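Local coordinates for glutathione reductase (Bartonella henselae, PDB 3O0H), which probably catalyses the NADPH-dependent reduction of glutathione disulfide to glutathione as a flavoenzyme that carries FAD, at residues B[386-391]-B[412-417]. Sequence-based numbering, arbitrary orientation.
Sequences KRVEIY and KLVVDG
Two adjacent strands of the antiparallel sheet in the dimerisation domain of this disulfide oxidoreductase, 387-391 and 412-416, illustrate how such a ladder alternates hydrogen-bonded and non-hydrogen-bonded pairs and sorts its side chains onto two faces. Their short axes run at 157° to each other. Glu389 and Val415 form one hydrogen-bonded pair, Tyr391 and Leu413 the next. In the second, Tyr391 N gives a nearly straight bond to Leu413 O (3.0 Å), with the donor in the carbonyl plane. Where the ladder ends, Gly417 N reaches Arg387 O at 2.8 Å, but from well above that carbonyl's plane, as the chain leaves the strand.

On the face shared by Glu389, Tyr391, Leu413 and Val415, the Tyr391 ring lies across the Val415 side chain. CG2 of Val415 meets the ring obliquely, 3.8 Å from Tyr391 CE2, while the other branch, CG1, lies 3.8 Å from Glu389 OE1. With Glu389 CG anti to its own carbonyl carbon (chi1 -69°) and the chain extended beyond it, OE1 comes up at the edge of the Tyr391 ring, in its plane. Arg420 binds both Glu389 OE1 and the Tyr391 hydroxyl, fixing the two polar ends together, and helix 449-454 packs against Leu413 and Val415.

On the opposite face, Val388, Ile390 and Val414 form an aliphatic patch: CG1 of Val414 sits 3.7 Å from Val388 CG1, and Ile390 CD1 comes alongside both Val414 methyls. Ile390 CG2 rests 3.8 Å from Lys412 CD, on a lysine chain whose ammonium is held by Glu378, Asp231 and Asp233. Near the turn, one water accepts from Arg387 N and donates to Asp416 OD1, its oxygen 2.7 Å from that atom, which also accepts from the backbone N of Glu418.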
loop_
_atom_site.group_PDB
_atom_site.type_symbol
_atom_site.label_atom_id
_atom_site.label_comp_id
_atom_site.label_asym_id
_atom_site.label_seq_id
_atom_site.Cartn_x
_atom_site.Cartn_y
_atom_site.Cartn_z
ATOM N N LYS B 386 -31.841 1.405 -3.045
ATOM C CA LYS B 386 -32.625 1.829 -4.235
ATOM C C LYS B 386 -31.697 2.322 -5.372
ATOM O O LYS B 386 -31.920 2.037 -6.567
ATOM C CB LYS B 386 -33.680 2.908 -3.854
ATOM N N ARG B 387 -30.633 3.036 -5.015
ATOM C CA ARG B 387 -29.699 3.547 -6.020
ATOM C C ARG B 387 -28.251 3.263 -5.641
ATOM O O ARG B 387 -27.812 3.617 -4.553
ATOM C CB ARG B 387 -29.885 5.038 -6.237
ATOM C CG ARG B 387 -29.061 5.604 -7.411
ATOM C CD ARG B 387 -29.144 7.145 -7.459
ATOM N NE ARG B 387 -28.194 7.746 -8.419
ATOM C CZ ARG B 387 -28.477 8.065 -9.691
ATOM N NH1 ARG B 387 -29.680 7.830 -10.225
ATOM N NH2 ARG B 387 -27.535 8.618 -10.452
ATOM N N VAL B 388 -27.541 2.624 -6.561
ATOM C CA VAL B 388 -26.150 2.228 -6.364
ATOM C C VAL B 388 -25.333 2.725 -7.550
ATOM O O VAL B 388 -25.653 2.455 -8.714
ATOM C CB VAL B 388 -26.032 0.705 -6.228
ATOM C CG1 VAL B 388 -24.532 0.246 -6.233
ATOM C CG2 VAL B 388 -26.821 0.235 -4.963
ATOM N N GLU B 389 -24.322 3.519 -7.233
ATOM C CA GLU B 389 -23.400 4.066 -8.201
ATOM C C GLU B 389 -22.125 3.210 -8.100
ATOM O O GLU B 389 -21.648 2.914 -7.007
ATOM C CB GLU B 389 -23.089 5.518 -7.856
ATOM C CG GLU B 389 -24.265 6.505 -8.039
ATOM C CD GLU B 389 -23.948 7.892 -7.495
ATOM O OE1 GLU B 389 -22.916 8.064 -6.812
ATOM O OE2 GLU B 389 -24.732 8.788 -7.715
ATOM N N ILE B 390 -21.608 2.801 -9.253
ATOM C CA ILE B 390 -20.406 1.966 -9.334
ATOM C C ILE B 390 -19.273 2.755 -10.000
ATOM O O ILE B 390 -19.425 3.267 -11.125
ATOM C CB ILE B 390 -20.669 0.716 -10.156
ATOM C CG1 ILE B 390 -21.794 -0.128 -9.546
ATOM C CG2 ILE B 390 -19.364 -0.095 -10.304
ATOM C CD1 ILE B 390 -21.454 -0.688 -8.182
ATOM N N TYR B 391 -18.137 2.823 -9.327
ATOM C CA TYR B 391 -16.966 3.477 -9.850
ATOM C C TYR B 391 -15.915 2.386 -9.969
ATOM O O TYR B 391 -15.448 1.865 -8.955
ATOM C CB TYR B 391 -16.478 4.605 -8.937
ATOM C CG TYR B 391 -17.533 5.702 -8.759
ATOM C CD1 TYR B 391 -17.442 6.908 -9.446
ATOM C CD2 TYR B 391 -18.593 5.531 -7.859
ATOM C CE1 TYR B 391 -18.410 7.925 -9.274
ATOM C CE2 TYR B 391 -19.577 6.544 -7.673
ATOM C CZ TYR B 391 -19.474 7.728 -8.380
ATOM O OH TYR B 391 -20.410 8.705 -8.204
ATOM N N LYS B 412 -12.699 -0.907 -7.370
ATOM C CA LYS B 412 -14.115 -0.602 -7.552
ATOM C C LYS B 412 -14.702 -0.041 -6.258
ATOM O O LYS B 412 -14.489 -0.583 -5.193
ATOM C CB LYS B 412 -14.857 -1.831 -8.048
ATOM C CG LYS B 412 -16.328 -1.605 -8.260
ATOM C CD LYS B 412 -16.998 -2.734 -9.015
ATOM C CE LYS B 412 -17.298 -3.924 -8.129
ATOM N NZ LYS B 412 -17.845 -5.121 -8.839
ATOM N N LEU B 413 -15.388 1.098 -6.345
ATOM C CA LEU B 413 -16.126 1.620 -5.199
ATOM C C LEU B 413 -17.624 1.473 -5.463
ATOM O O LEU B 413 -18.106 1.733 -6.539
ATOM C CB LEU B 413 -15.736 3.060 -4.960
ATOM C CG LEU B 413 -14.272 3.345 -4.652
ATOM C CD1 LEU B 413 -14.008 4.844 -4.555
ATOM C CD2 LEU B 413 -13.855 2.624 -3.397
ATOM N N VAL B 414 -18.350 1.033 -4.447
ATOM C CA VAL B 414 -19.749 0.764 -4.547
ATOM C C VAL B 414 -20.413 1.815 -3.657
ATOM O O VAL B 414 -20.122 1.928 -2.471
ATOM C CB VAL B 414 -20.092 -0.635 -4.089
ATOM C CG1 VAL B 414 -21.615 -0.826 -4.176
ATOM C CG2 VAL B 414 -19.389 -1.714 -4.934
ATOM N N VAL B 415 -21.293 2.596 -4.235
ATOM C CA VAL B 415 -21.766 3.810 -3.537
ATOM C C VAL B 415 -23.297 3.814 -3.414
ATOM O O VAL B 415 -23.987 3.474 -4.364
ATOM C CB VAL B 415 -21.202 5.066 -4.262
ATOM C CG1 VAL B 415 -21.776 6.363 -3.667
ATOM C CG2 VAL B 415 -19.645 5.048 -4.204
ATOM N N ASP B 416 -23.814 4.189 -2.243
ATOM C CA ASP B 416 -25.246 4.357 -2.066
ATOM C C ASP B 416 -25.544 5.731 -2.639
ATOM O O ASP B 416 -25.118 6.736 -2.104
ATOM C CB ASP B 416 -25.611 4.229 -0.576
ATOM C CG ASP B 416 -27.074 4.619 -0.268
ATOM O OD1 ASP B 416 -27.814 4.979 -1.189
ATOM O OD2 ASP B 416 -27.437 4.570 0.923
ATOM N N GLY B 417 -26.257 5.760 -3.748
ATOM C CA GLY B 417 -26.609 7.013 -4.451
ATOM C C GLY B 417 -27.438 8.032 -3.678
ATOM O O GLY B 417 -27.397 9.213 -3.979
HETATM O O HOH W 1 -30.131 4.079 -2.356
#